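Local coordinates for ferric uptake regulation protein (PDB 2W57) that probably represses iron-uptake genes as a metal-binding transcription factor of the Fur family, carrying zinc and contacting DNA through an N-terminal winged-helix domain, at residues 11-16 with 63-68; 17-22 with 55-60; 38-43 with 50-55. All coordinates share one frame; numbering follows the deposited sequence.

Contact 1: residues 11-16 with 63-68; sequences AGLKVT and DDAGIV
Leu13 and Ile67 cross at a slant, touching CD1 to CD1 at 4.1 Å, and the alanines Ala11 and Ala65 fill in beside them. The tight part is this small apolar cluster. Ile67 runs out nearly straight, its CG1 anti to its own carbonyl carbon (chi1 -75°) and the chain extended on to CD1, which lays the CG1-CD1 arm along Ala11 CB, with CG1 at 3.8 Å. Ala65 CB rests against the backbone carbonyl Ala11 O as well as Ala11 CB, 4.0 Å away, and the Leu13 CG and CD1 end. A methyl is the right size here, because the backbones come close: the two alanine CA atoms are 5.6 Å apart. The inner side continues into the fold, where Ile67 also meets Leu8, Leu23, Phe62 and Leu82. The solvent side is built differently. Gly12 and Gly66, both exposed and both at positive phi, end helices 4-10 and 52-64 in Schellman motifs, a backbone shape that glycine adopts readily. No hydrogen bond joins the two segments. Joining the ends of two helices at the surface of the winged-helix domain thus rests on dispersion and exclusion of water, with shape rather than polar pairing fixing the fit.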
ATOM      1  N   ALA A  11       6.653 -16.854 -18.983  1.00 32.90           N
ATOM      2  CA  ALA A  11       6.809 -16.400 -17.603  1.00 31.90           C
ATOM      3  C   ALA A  11       7.060 -17.576 -16.648  1.00 31.34           C
ATOM      4  O   ALA A  11       7.031 -17.419 -15.423  1.00 31.08           O
ATOM      5  CB  ALA A  11       5.586 -15.595 -17.169  1.00 32.06           C
ATOM      6  N   GLY A  12       7.315 -18.753 -17.212  1.00 30.89           N
ATOM      7  CA  GLY A  12       7.575 -19.955 -16.410  1.00 30.40           C
ATOM      8  C   GLY A  12       6.301 -20.586 -15.872  1.00 30.24           C
ATOM      9  O   GLY A  12       6.346 -21.515 -15.060  1.00 30.42           O
ATOM     10  N   LEU A  13       5.156 -20.083 -16.326  1.00 29.80           N
ATOM     11  CA  LEU A  13       3.874 -20.537 -15.821  1.00 29.32           C
ATOM     12  C   LEU A  13       3.197 -21.487 -16.776  1.00 28.94           C
ATOM     13  O   LEU A  13       2.952 -21.139 -17.924  1.00 29.00           O
ATOM     14  CB  LEU A  13       2.947 -19.348 -15.532  1.00 29.37           C
ATOM     15  CG  LEU A  13       3.202 -18.490 -14.289  1.00 28.60           C
ATOM     16  CD1 LEU A  13       2.069 -17.515 -14.140  1.00 27.65           C
ATOM     17  CD2 LEU A  13       3.383 -19.319 -13.009  1.00 27.62           C
ATOM     18  N   LYS A  14       2.888 -22.682 -16.281  1.00 28.62           N
ATOM     19  CA  LYS A  14       2.086 -23.671 -17.009  1.00 28.73           C
ATOM     20  C   LYS A  14       0.753 -23.078 -17.487  1.00 27.16           C
ATOM     21  O   LYS A  14       0.122 -22.295 -16.771  1.00 26.83           O
ATOM     22  CB  LYS A  14       1.817 -24.868 -16.096  1.00 28.70           C
ATOM     23  CG  LYS A  14       2.026 -26.240 -16.742  1.00 30.52           C
ATOM     24  CD  LYS A  14       1.620 -27.347 -15.758  1.00 31.60           C
ATOM     25  CE  LYS A  14       0.077 -27.450 -15.617  1.00 36.21           C
ATOM     26  NZ  LYS A  14      -0.347 -27.389 -14.182  1.00 37.28           N
ATOM     27  N   VAL A  15       0.340 -23.442 -18.698  1.00 26.18           N
ATOM     28  CA  VAL A  15      -0.937 -22.975 -19.259  1.00 25.12           C
ATOM     29  C   VAL A  15      -2.134 -23.722 -18.646  1.00 25.08           C
ATOM     30  O   VAL A  15      -2.170 -24.956 -18.648  1.00 24.79           O
ATOM     31  CB  VAL A  15      -0.974 -23.108 -20.799  1.00 24.98           C
ATOM     32  CG1 VAL A  15      -2.336 -22.698 -21.339  1.00 24.35           C
ATOM     33  CG2 VAL A  15       0.128 -22.274 -21.447  1.00 23.68           C
ATOM     34  N   THR A  16      -3.091 -22.965 -18.096  1.00 24.56           N
ATOM     35  CA  THR A  16      -4.332 -23.516 -17.529  1.00 23.87           C
ATOM     36  C   THR A  16      -5.444 -22.530 -17.849  1.00 23.24           C
ATOM     37  O   THR A  16      -5.171 -21.375 -18.163  1.00 23.65           O
ATOM     38  CB  THR A  16      -4.281 -23.702 -15.989  1.00 24.10           C
ATOM     39  OG1 THR A  16      -4.316 -22.417 -15.362  1.00 24.85           O
ATOM     40  CG2 THR A  16      -3.038 -24.471 -15.527  1.00 22.97           C
ATOM     41  N   ASP A  63       1.947 -12.140 -10.074  1.00 24.11           N
ATOM     42  CA  ASP A  63       2.810 -11.185  -9.367  1.00 24.66           C
ATOM     43  C   ASP A  63       4.267 -11.693  -9.309  1.00 24.94           C
ATOM     44  O   ASP A  63       5.191 -11.007  -9.750  1.00 24.57           O
ATOM     45  CB  ASP A  63       2.265 -10.896  -7.971  1.00 24.61           C
ATOM     46  CG  ASP A  63       2.865  -9.646  -7.352  1.00 25.74           C
ATOM     47  OD1 ASP A  63       3.890  -9.141  -7.855  1.00 28.17           O
ATOM     48  OD2 ASP A  63       2.309  -9.159  -6.352  1.00 26.40           O
ATOM     49  N   ASP A  64       4.452 -12.909  -8.804  1.00 25.16           N
ATOM     50  CA  ASP A  64       5.776 -13.500  -8.712  1.00 25.76           C
ATOM     51  C   ASP A  64       6.426 -13.771 -10.068  1.00 25.53           C
ATOM     52  O   ASP A  64       7.644 -13.647 -10.184  1.00 25.77           O
ATOM     53  CB  ASP A  64       5.736 -14.790  -7.893  1.00 26.19           C
ATOM     54  CG  ASP A  64       5.037 -14.610  -6.552  1.00 28.23           C
ATOM     55  OD1 ASP A  64       5.172 -13.516  -5.928  1.00 28.04           O
ATOM     56  OD2 ASP A  64       4.355 -15.581  -6.129  1.00 30.03           O
ATOM     57  N   ALA A  65       5.630 -14.146 -11.071  1.00 24.68           N
ATOM     58  CA  ALA A  65       6.145 -14.399 -12.423  1.00 24.18           C
ATOM     59  C   ALA A  65       6.463 -13.112 -13.223  1.00 24.20           C
ATOM     60  O   ALA A  65       6.982 -13.177 -14.347  1.00 24.03           O
ATOM     61  CB  ALA A  65       5.182 -15.294 -13.203  1.00 23.63           C
ATOM     62  N   GLY A  66       6.147 -11.954 -12.645  1.00 24.15           N
ATOM     63  CA  GLY A  66       6.386 -10.668 -13.305  1.00 24.44           C
ATOM     64  C   GLY A  66       5.360 -10.285 -14.362  1.00 24.71           C
ATOM     65  O   GLY A  66       5.569  -9.338 -15.107  1.00 24.72           O
ATOM     66  N   ILE A  67       4.254 -11.026 -14.433  1.00 24.92           N
ATOM     67  CA  ILE A  67       3.167 -10.720 -15.364  1.00 24.99           C
ATOM     68  C   ILE A  67       2.389  -9.478 -14.903  1.00 25.18           C
ATOM     69  O   ILE A  67       2.007  -8.626 -15.730  1.00 25.08           O
ATOM     70  CB  ILE A  67       2.217 -11.932 -15.546  1.00 24.86           C
ATOM     71  CG1 ILE A  67       2.864 -12.995 -16.426  1.00 24.89           C
ATOM     72  CG2 ILE A  67       0.910 -11.514 -16.183  1.00 25.50           C
ATOM     73  CD1 ILE A  67       1.995 -14.217 -16.631  1.00 25.02           C
ATOM     74  N   VAL A  68       2.163  -9.378 -13.588  1.00 25.10           N
ATOM     75  CA  VAL A  68       1.455  -8.233 -13.014  1.00 25.25           C
ATOM     76  C   VAL A  68       2.268  -7.547 -11.910  1.00 25.80           C
ATOM     77  O   VAL A  68       3.233  -8.114 -11.386  1.00 25.90           O
ATOM     78  CB  VAL A  68       0.043  -8.608 -12.462  1.00 25.48           C
ATOM     79  CG1 VAL A  68      -0.836  -9.241 -13.532  1.00 25.01           C
ATOM     80  CG2 VAL A  68       0.133  -9.519 -11.220  1.00 25.59           C
TER

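Contact 2: residues 17-22 with 55-60; sequences LPRLKI and VYRVLN
Ile22 meets Val58 tip to tip where helices 17-22 and 55-60 cross, their segment axes 10.2 Å apart at -79°. Helix 17-26 here crosses the middle of helix 52-64 in the helical core of the winged-helix domain, and Ile22 also reaches Leu39 and Leu43 of helix 36-45. With CG1 anti to its carbonyl carbon (chi1 -72°) and the chain extended beyond it, its CD1 lands 3.8 Å from the backbone CA of Val55. That methyl sits against the end of the Val58 isopropyl group, touching both its methyls and CB, the last at 3.7 Å. A beta-branched valine suits the spot, presenting two methyls close to the helix while the longer isoleucine spans the gap. Ile22 CG2 touches Val58 CG1 and, more loosely, Leu59 CD2. Arg19 passes Val58 at a slant, CG 4.2 Å from CG1, and its extended chain carries the guanidinium past the apolar patch to Lys14 O, bonded through NH1, and Gln61 OE1, bonded through NH2. Arg57 folds back at chi3 (65°), bringing its NH1 to 4.4 Å from Arg19 NH2. These like charges probably add nothing to cohesion, though the oxygen partners of Arg19 may ease them; the attraction between the segments is that of the aliphatic core.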
ATOM      1  N   LEU A  17      -6.697 -22.965 -17.750  1.00 22.46           N
ATOM      2  CA  LEU A  17      -7.815 -22.169 -18.277  1.00 21.04           C
ATOM      3  C   LEU A  17      -8.155 -20.962 -17.424  1.00 20.30           C
ATOM      4  O   LEU A  17      -8.404 -19.886 -17.987  1.00 20.35           O
ATOM      5  CB  LEU A  17      -9.050 -23.038 -18.508  1.00 21.22           C
ATOM      6  CG  LEU A  17     -10.154 -22.558 -19.455  1.00 21.60           C
ATOM      7  CD1 LEU A  17      -9.630 -22.181 -20.865  1.00 21.58           C
ATOM      8  CD2 LEU A  17     -11.223 -23.637 -19.542  1.00 20.48           C
ATOM      9  N   PRO A  18      -8.216 -21.128 -16.078  1.00 19.13           N
ATOM     10  CA  PRO A  18      -8.328 -19.948 -15.213  1.00 18.73           C
ATOM     11  C   PRO A  18      -7.248 -18.908 -15.492  1.00 18.86           C
ATOM     12  O   PRO A  18      -7.544 -17.710 -15.565  1.00 19.05           O
ATOM     13  CB  PRO A  18      -8.172 -20.537 -13.812  1.00 18.27           C
ATOM     14  CG  PRO A  18      -8.765 -21.903 -13.955  1.00 17.92           C
ATOM     15  CD  PRO A  18      -8.256 -22.370 -15.284  1.00 18.69           C
ATOM     16  N   ARG A  19      -6.010 -19.358 -15.679  1.00 18.85           N
ATOM     17  CA  ARG A  19      -4.921 -18.447 -15.986  1.00 18.78           C
ATOM     18  C   ARG A  19      -5.180 -17.648 -17.262  1.00 18.90           C
ATOM     19  O   ARG A  19      -5.017 -16.432 -17.267  1.00 19.15           O
ATOM     20  CB  ARG A  19      -3.612 -19.205 -16.069  1.00 18.92           C
ATOM     21  CG  ARG A  19      -3.070 -19.592 -14.712  1.00 19.24           C
ATOM     22  CD  ARG A  19      -1.748 -20.325 -14.802  1.00 18.44           C
ATOM     23  NE  ARG A  19      -1.255 -20.515 -13.448  1.00 21.90           N
ATOM     24  CZ  ARG A  19      -0.328 -21.393 -13.065  1.00 21.51           C
ATOM     25  NH1 ARG A  19       0.245 -22.206 -13.952  1.00 21.36           N
ATOM     26  NH2 ARG A  19       0.006 -21.461 -11.777  1.00 17.96           N
ATOM     27  N   LEU A  20      -5.600 -18.328 -18.329  1.00 18.90           N
ATOM     28  CA  LEU A  20      -5.906 -17.674 -19.618  1.00 19.13           C
ATOM     29  C   LEU A  20      -7.031 -16.645 -19.522  1.00 19.61           C
ATOM     30  O   LEU A  20      -6.928 -15.541 -20.065  1.00 19.58           O
ATOM     31  CB  LEU A  20      -6.277 -18.710 -20.692  1.00 18.70           C
ATOM     32  CG  LEU A  20      -5.234 -19.718 -21.188  1.00 18.01           C
ATOM     33  CD1 LEU A  20      -5.870 -20.675 -22.169  1.00 16.20           C
ATOM     34  CD2 LEU A  20      -4.008 -19.044 -21.812  1.00 17.17           C
ATOM     35  N   LYS A  21      -8.094 -17.031 -18.823  1.00 20.32           N
ATOM     36  CA  LYS A  21      -9.311 -16.252 -18.694  1.00 21.09           C
ATOM     37  C   LYS A  21      -9.123 -15.029 -17.829  1.00 21.22           C
ATOM     38  O   LYS A  21      -9.776 -14.007 -18.041  1.00 21.71           O
ATOM     39  CB  LYS A  21     -10.419 -17.122 -18.099  1.00 21.33           C
ATOM     40  CG  LYS A  21     -11.015 -18.095 -19.098  1.00 23.89           C
ATOM     41  CD  LYS A  21     -12.172 -18.855 -18.482  1.00 27.40           C
ATOM     42  CE  LYS A  21     -12.765 -19.842 -19.472  1.00 27.75           C
ATOM     43  NZ  LYS A  21     -13.656 -19.170 -20.431  1.00 29.04           N
ATOM     44  N   ILE A  22      -8.242 -15.139 -16.842  1.00 21.27           N
ATOM     45  CA  ILE A  22      -7.941 -14.016 -15.977  1.00 21.01           C
ATOM     46  C   ILE A  22      -6.987 -13.084 -16.700  1.00 21.80           C
ATOM     47  O   ILE A  22      -7.093 -11.873 -16.557  1.00 22.38           O
ATOM     48  CB  ILE A  22      -7.369 -14.476 -14.613  1.00 20.68           C
ATOM     49  CG1 ILE A  22      -8.489 -15.116 -13.781  1.00 19.36           C
ATOM     50  CG2 ILE A  22      -6.722 -13.308 -13.877  1.00 19.60           C
ATOM     51  CD1 ILE A  22      -8.050 -15.769 -12.516  1.00 17.70           C
ATOM     52  N   VAL A  55      -8.970 -16.381  -8.305  1.00 15.31           N
ATOM     53  CA  VAL A  55      -8.545 -15.067  -8.783  1.00 15.83           C
ATOM     54  C   VAL A  55      -7.355 -14.586  -7.979  1.00 16.60           C
ATOM     55  O   VAL A  55      -6.312 -14.227  -8.541  1.00 17.37           O
ATOM     56  CB  VAL A  55      -9.685 -14.029  -8.753  1.00 15.82           C
ATOM     57  CG1 VAL A  55      -9.181 -12.688  -9.205  1.00 15.62           C
ATOM     58  CG2 VAL A  55     -10.826 -14.475  -9.654  1.00 14.19           C
ATOM     59  N   TYR A  56      -7.469 -14.632  -6.662  1.00 17.24           N
ATOM     60  CA  TYR A  56      -6.314 -14.317  -5.830  1.00 17.73           C
ATOM     61  C   TYR A  56      -5.104 -15.205  -6.073  1.00 18.44           C
ATOM     62  O   TYR A  56      -3.990 -14.692  -6.218  1.00 18.54           O
ATOM     63  CB  TYR A  56      -6.678 -14.378  -4.358  1.00 17.50           C
ATOM     64  CG  TYR A  56      -7.142 -13.067  -3.824  1.00 17.42           C
ATOM     65  CD1 TYR A  56      -8.465 -12.890  -3.447  1.00 16.82           C
ATOM     66  CD2 TYR A  56      -6.261 -11.986  -3.703  1.00 17.36           C
ATOM     67  CE1 TYR A  56      -8.904 -11.693  -2.940  1.00 16.56           C
ATOM     68  CE2 TYR A  56      -6.699 -10.771  -3.194  1.00 17.36           C
ATOM     69  CZ  TYR A  56      -8.022 -10.646  -2.819  1.00 17.09           C
ATOM     70  OH  TYR A  56      -8.490  -9.467  -2.330  1.00 19.08           O
ATOM     71  N   ARG A  57      -5.307 -16.525  -6.079  1.00 18.97           N
ATOM     72  CA  ARG A  57      -4.195 -17.448  -6.236  1.00 20.41           C
ATOM     73  C   ARG A  57      -3.477 -17.126  -7.565  1.00 20.02           C
ATOM     74  O   ARG A  57      -2.245 -16.989  -7.589  1.00 19.73           O
ATOM     75  CB  ARG A  57      -4.685 -18.909  -6.139  1.00 20.74           C
ATOM     76  CG  ARG A  57      -3.657 -20.004  -6.521  1.00 23.15           C
ATOM     77  CD  ARG A  57      -4.253 -21.451  -6.618  1.00 23.40           C
ATOM     78  NE  ARG A  57      -5.249 -21.662  -7.694  1.00 30.62           N
ATOM     79  CZ  ARG A  57      -4.993 -21.725  -9.021  1.00 33.36           C
ATOM     80  NH1 ARG A  57      -3.756 -21.567  -9.510  1.00 32.51           N
ATOM     81  NH2 ARG A  57      -5.997 -21.934  -9.884  1.00 33.46           N
ATOM     82  N   VAL A  58      -4.253 -16.937  -8.645  1.00 19.85           N
ATOM     83  CA  VAL A  58      -3.691 -16.632  -9.965  1.00 19.35           C
ATOM     84  C   VAL A  58      -2.960 -15.278 -10.007  1.00 19.98           C
ATOM     85  O   VAL A  58      -1.843 -15.191 -10.528  1.00 19.88           O
ATOM     86  CB  VAL A  58      -4.736 -16.718 -11.106  1.00 19.64           C
ATOM     87  CG1 VAL A  58      -4.114 -16.239 -12.446  1.00 18.19           C
ATOM     88  CG2 VAL A  58      -5.306 -18.146 -11.239  1.00 18.00           C
ATOM     89  N   LEU A  59      -3.578 -14.233  -9.461  1.00 20.28           N
ATOM     90  CA  LEU A  59      -2.938 -12.923  -9.411  1.00 20.95           C
ATOM     91  C   LEU A  59      -1.623 -12.921  -8.624  1.00 21.94           C
ATOM     92  O   LEU A  59      -0.665 -12.259  -9.037  1.00 22.19           O
ATOM     93  CB  LEU A  59      -3.900 -11.860  -8.888  1.00 21.04           C
ATOM     94  CG  LEU A  59      -5.025 -11.490  -9.856  1.00 20.17           C
ATOM     95  CD1 LEU A  59      -6.066 -10.617  -9.192  1.00 18.12           C
ATOM     96  CD2 LEU A  59      -4.440 -10.819 -11.101  1.00 20.08           C
ATOM     97  N   ASN A  60      -1.562 -13.665  -7.521  1.00 22.75           N
ATOM     98  CA  ASN A  60      -0.291 -13.892  -6.823  1.00 24.07           C
ATOM     99  C   ASN A  60       0.799 -14.555  -7.674  1.00 24.65           C
ATOM    100  O   ASN A  60       1.977 -14.153  -7.616  1.00 25.11           O
ATOM    101  CB  ASN A  60      -0.499 -14.750  -5.588  1.00 24.38           C
ATOM    102  CG  ASN A  60      -0.771 -13.938  -4.377  1.00 26.49           C
ATOM    103  OD1 ASN A  60      -1.915 -13.525  -4.129  1.00 28.23           O
ATOM    104  ND2 ASN A  60       0.275 -13.692  -3.594  1.00 28.04           N
TER

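Contact 3: residues 38-43 with 50-55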
ATOM      1  N   GLU A  38     -12.923  -6.882  -8.264  1.00 25.32           N
ATOM      2  CA  GLU A  38     -13.486  -6.316  -9.473  1.00 25.10           C
ATOM      3  C   GLU A  38     -13.278  -7.314 -10.591  1.00 24.42           C
ATOM      4  O   GLU A  38     -14.196  -7.571 -11.374  1.00 24.61           O
ATOM      5  CB  GLU A  38     -12.848  -4.964  -9.799  1.00 25.25           C
ATOM      6  CG  GLU A  38     -13.270  -3.816  -8.885  1.00 27.33           C
ATOM      7  CD  GLU A  38     -12.189  -2.723  -8.739  1.00 32.28           C
ATOM      8  OE1 GLU A  38     -11.065  -2.866  -9.295  1.00 33.34           O
ATOM      9  OE2 GLU A  38     -12.452  -1.717  -8.037  1.00 34.52           O
ATOM     10  N   LEU A  39     -12.081  -7.896 -10.631  1.00 23.27           N
ATOM     11  CA  LEU A  39     -11.731  -8.914 -11.618  1.00 22.42           C
ATOM     12  C   LEU A  39     -12.641 -10.159 -11.526  1.00 21.51           C
ATOM     13  O   LEU A  39     -13.089 -10.706 -12.542  1.00 20.90           O
ATOM     14  CB  LEU A  39     -10.247  -9.270 -11.455  1.00 22.67           C
ATOM     15  CG  LEU A  39      -9.516 -10.370 -12.243  1.00 23.26           C
ATOM     16  CD1 LEU A  39     -10.156 -10.656 -13.585  1.00 21.22           C
ATOM     17  CD2 LEU A  39      -8.026 -10.010 -12.386  1.00 22.67           C
ATOM     18  N   TYR A  40     -12.902 -10.596 -10.301  1.00 20.80           N
ATOM     19  CA  TYR A  40     -13.860 -11.664 -10.032  1.00 19.81           C
ATOM     20  C   TYR A  40     -15.243 -11.296 -10.565  1.00 20.24           C
ATOM     21  O   TYR A  40     -15.845 -12.092 -11.291  1.00 20.26           O
ATOM     22  CB  TYR A  40     -13.904 -11.961  -8.529  1.00 18.89           C
ATOM     23  CG  TYR A  40     -15.105 -12.740  -8.063  1.00 16.76           C
ATOM     24  CD1 TYR A  40     -15.243 -14.088  -8.381  1.00 14.94           C
ATOM     25  CD2 TYR A  40     -16.102 -12.130  -7.306  1.00 14.99           C
ATOM     26  CE1 TYR A  40     -16.339 -14.816  -7.973  1.00 14.28           C
ATOM     27  CE2 TYR A  40     -17.224 -12.855  -6.888  1.00 15.74           C
ATOM     28  CZ  TYR A  40     -17.323 -14.206  -7.226  1.00 16.57           C
ATOM     29  OH  TYR A  40     -18.403 -14.951  -6.809  1.00 17.60           O
ATOM     30  N   LYS A  41     -15.736 -10.099 -10.217  1.00 20.36           N
ATOM     31  CA  LYS A  41     -17.052  -9.624 -10.686  1.00 21.07           C
ATOM     32  C   LYS A  41     -17.200  -9.558 -12.211  1.00 20.60           C
ATOM     33  O   LYS A  41     -18.271  -9.852 -12.735  1.00 20.91           O
ATOM     34  CB  LYS A  41     -17.422  -8.276 -10.061  1.00 20.86           C
ATOM     35  CG  LYS A  41     -18.273  -8.395  -8.779  1.00 22.89           C
ATOM     36  CD  LYS A  41     -18.474  -7.039  -8.091  1.00 23.10           C
ATOM     37  CE  LYS A  41     -17.325  -6.727  -7.155  1.00 27.44           C
ATOM     38  NZ  LYS A  41     -16.944  -5.275  -7.187  1.00 31.03           N
ATOM     39  N   LYS A  42     -16.132  -9.164 -12.903  1.00 20.21           N
ATOM     40  CA  LYS A  42     -16.092  -9.116 -14.359  1.00 20.30           C
ATOM     41  C   LYS A  42     -16.302 -10.525 -14.907  1.00 19.92           C
ATOM     42  O   LYS A  42     -17.158 -10.756 -15.754  1.00 19.89           O
ATOM     43  CB  LYS A  42     -14.728  -8.605 -14.821  1.00 20.40           C
ATOM     44  CG  LYS A  42     -14.791  -7.503 -15.850  1.00 24.19           C
ATOM     45  CD  LYS A  42     -14.793  -6.128 -15.152  1.00 29.78           C
ATOM     46  CE  LYS A  42     -14.857  -4.960 -16.155  1.00 31.99           C
ATOM     47  NZ  LYS A  42     -14.311  -3.720 -15.527  1.00 32.80           N
ATOM     48  N   LEU A  43     -15.533 -11.468 -14.371  1.00 19.59           N
ATOM     49  CA  LEU A  43     -15.628 -12.872 -14.716  1.00 18.94           C
ATOM     50  C   LEU A  43     -17.034 -13.432 -14.513  1.00 18.81           C
ATOM     51  O   LEU A  43     -17.489 -14.238 -15.338  1.00 18.56           O
ATOM     52  CB  LEU A  43     -14.592 -13.681 -13.925  1.00 18.71           C
ATOM     53  CG  LEU A  43     -13.147 -13.541 -14.419  1.00 18.91           C
ATOM     54  CD1 LEU A  43     -12.190 -14.213 -13.450  1.00 19.61           C
ATOM     55  CD2 LEU A  43     -12.951 -14.109 -15.841  1.00 17.89           C
ATOM     56  N   ILE A  50     -15.178 -19.060 -12.052  1.00 17.27           N
ATOM     57  CA  ILE A  50     -13.960 -18.950 -11.277  1.00 16.49           C
ATOM     58  C   ILE A  50     -14.235 -18.170  -9.979  1.00 16.76           C
ATOM     59  O   ILE A  50     -14.638 -17.001 -10.023  1.00 17.49           O
ATOM     60  CB  ILE A  50     -12.854 -18.249 -12.099  1.00 16.63           C
ATOM     61  CG1 ILE A  50     -12.619 -18.969 -13.438  1.00 15.28           C
ATOM     62  CG2 ILE A  50     -11.582 -18.152 -11.300  1.00 16.33           C
ATOM     63  CD1 ILE A  50     -11.797 -18.186 -14.420  1.00 12.35           C
ATOM     64  N   GLY A  51     -14.032 -18.818  -8.829  1.00 15.93           N
ATOM     65  CA  GLY A  51     -14.242 -18.179  -7.535  1.00 14.75           C
ATOM     66  C   GLY A  51     -13.170 -17.141  -7.251  1.00 14.62           C
ATOM     67  O   GLY A  51     -12.164 -17.070  -7.965  1.00 14.38           O
ATOM     68  N   LEU A  52     -13.381 -16.332  -6.210  1.00 13.92           N
ATOM     69  CA  LEU A  52     -12.479 -15.224  -5.908  1.00 13.18           C
ATOM     70  C   LEU A  52     -11.123 -15.718  -5.333  1.00 14.04           C
ATOM     71  O   LEU A  52     -10.085 -15.052  -5.506  1.00 14.37           O
ATOM     72  CB  LEU A  52     -13.177 -14.181  -5.000  1.00 12.94           C
ATOM     73  CG  LEU A  52     -12.337 -13.111  -4.278  1.00 11.68           C
ATOM     74  CD1 LEU A  52     -11.829 -12.062  -5.247  1.00 10.89           C
ATOM     75  CD2 LEU A  52     -13.077 -12.437  -3.157  1.00 11.45           C
ATOM     76  N   ALA A  53     -11.135 -16.873  -4.651  1.00 13.98           N
ATOM     77  CA  ALA A  53      -9.910 -17.488  -4.143  1.00 13.54           C
ATOM     78  C   ALA A  53      -8.953 -17.844  -5.295  1.00 13.92           C
ATOM     79  O   ALA A  53      -7.753 -17.594  -5.208  1.00 13.98           O
ATOM     80  CB  ALA A  53     -10.235 -18.687  -3.319  1.00 12.98           C
ATOM     81  N   THR A  54      -9.494 -18.381  -6.388  1.00 14.52           N
ATOM     82  CA  THR A  54      -8.699 -18.682  -7.593  1.00 14.44           C
ATOM     83  C   THR A  54      -8.123 -17.400  -8.176  1.00 14.91           C
ATOM     84  O   THR A  54      -6.929 -17.332  -8.465  1.00 15.05           O
ATOM     85  CB  THR A  54      -9.524 -19.416  -8.663  1.00 14.07           C
ATOM     86  OG1 THR A  54      -9.914 -20.692  -8.150  1.00 14.34           O
ATOM     87  CG2 THR A  54      -8.720 -19.614  -9.923  1.00 12.86           C
ATOM     88  N   VAL A  55      -8.970 -16.381  -8.305  1.00 15.31           N
ATOM     89  CA  VAL A  55      -8.545 -15.067  -8.783  1.00 15.83           C
ATOM     90  C   VAL A  55      -7.355 -14.586  -7.979  1.00 16.60           C
ATOM     91  O   VAL A  55      -6.312 -14.227  -8.541  1.00 17.37           O
ATOM     92  CB  VAL A  55      -9.685 -14.029  -8.753  1.00 15.82           C
ATOM     93  CG1 VAL A  55      -9.181 -12.688  -9.205  1.00 15.62           C
ATOM     94  CG2 VAL A  55     -10.826 -14.475  -9.654  1.00 14.19           C
TER
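Leu39 begins the interface, its CG 3.8 Å from Val55 CG1, on the inner side of helix 36-45 where it also packs against Ile22 and Val25. Tyr40 follows and has the richest contact. Its CG is anti to the backbone N (chi1 163°), which swings the ring out over the start of helix 52-64. Leu52 CB sits over one face in a CH-pi contact, 4.1 Å from the ring centroid and 19° off the normal, displaced toward the rim. The leucine side chain crosses the tyrosine at about a right angle, so that Leu52 CD1 reaches back to Tyr40 CB. The ring edge is used as well: Ile50 O lies near the ring plane, 3.4 Å from Tyr40 CD1, as suits the slightly positive C-H rim of an aromatic ring. The Gly51 backbone, at the N-cap, also touches the ring. Tyr40 CB touches Val55 CG2, and so does Leu43 one turn on, its CD1 at 4.0 Å in a tip-to-tip approach. Leu43 CD1 also meets Ile50 CD1 at 4.1 Å, the two side chains lying askew. These two helices make a helix-turn-helix, as in other winged-helix regulators. With no hydrogen bond between the segments, their relative placement is held here by apolar fit on the inner side and by the weak face and edge contacts of the ring at the turn, rather than by directional polar bonds.

All three contacts use helix 52-64 or its C-terminal end, probably the DNA-recognition helix of this winged-helix domain. Contact 2 is the buried one, where helix 17-26 crosses its middle. Contact 3, partly buried, joins its start to helix 36-45 and shares Val55 with contact 2; Ile22 touches Leu39 and Leu43, so the two form one continuous aliphatic core. Contact 1 lies at the surface beyond its C-terminal end and meets contact 2 through the bond from Arg19 NH1 to Lys14 O. The chemistry shifts with place: alanines with a leucine and an isoleucine at the partly exposed end; branched aliphatics bordered by arginines in the middle; leucine, isoleucine and valine with an aromatic ring at the turn.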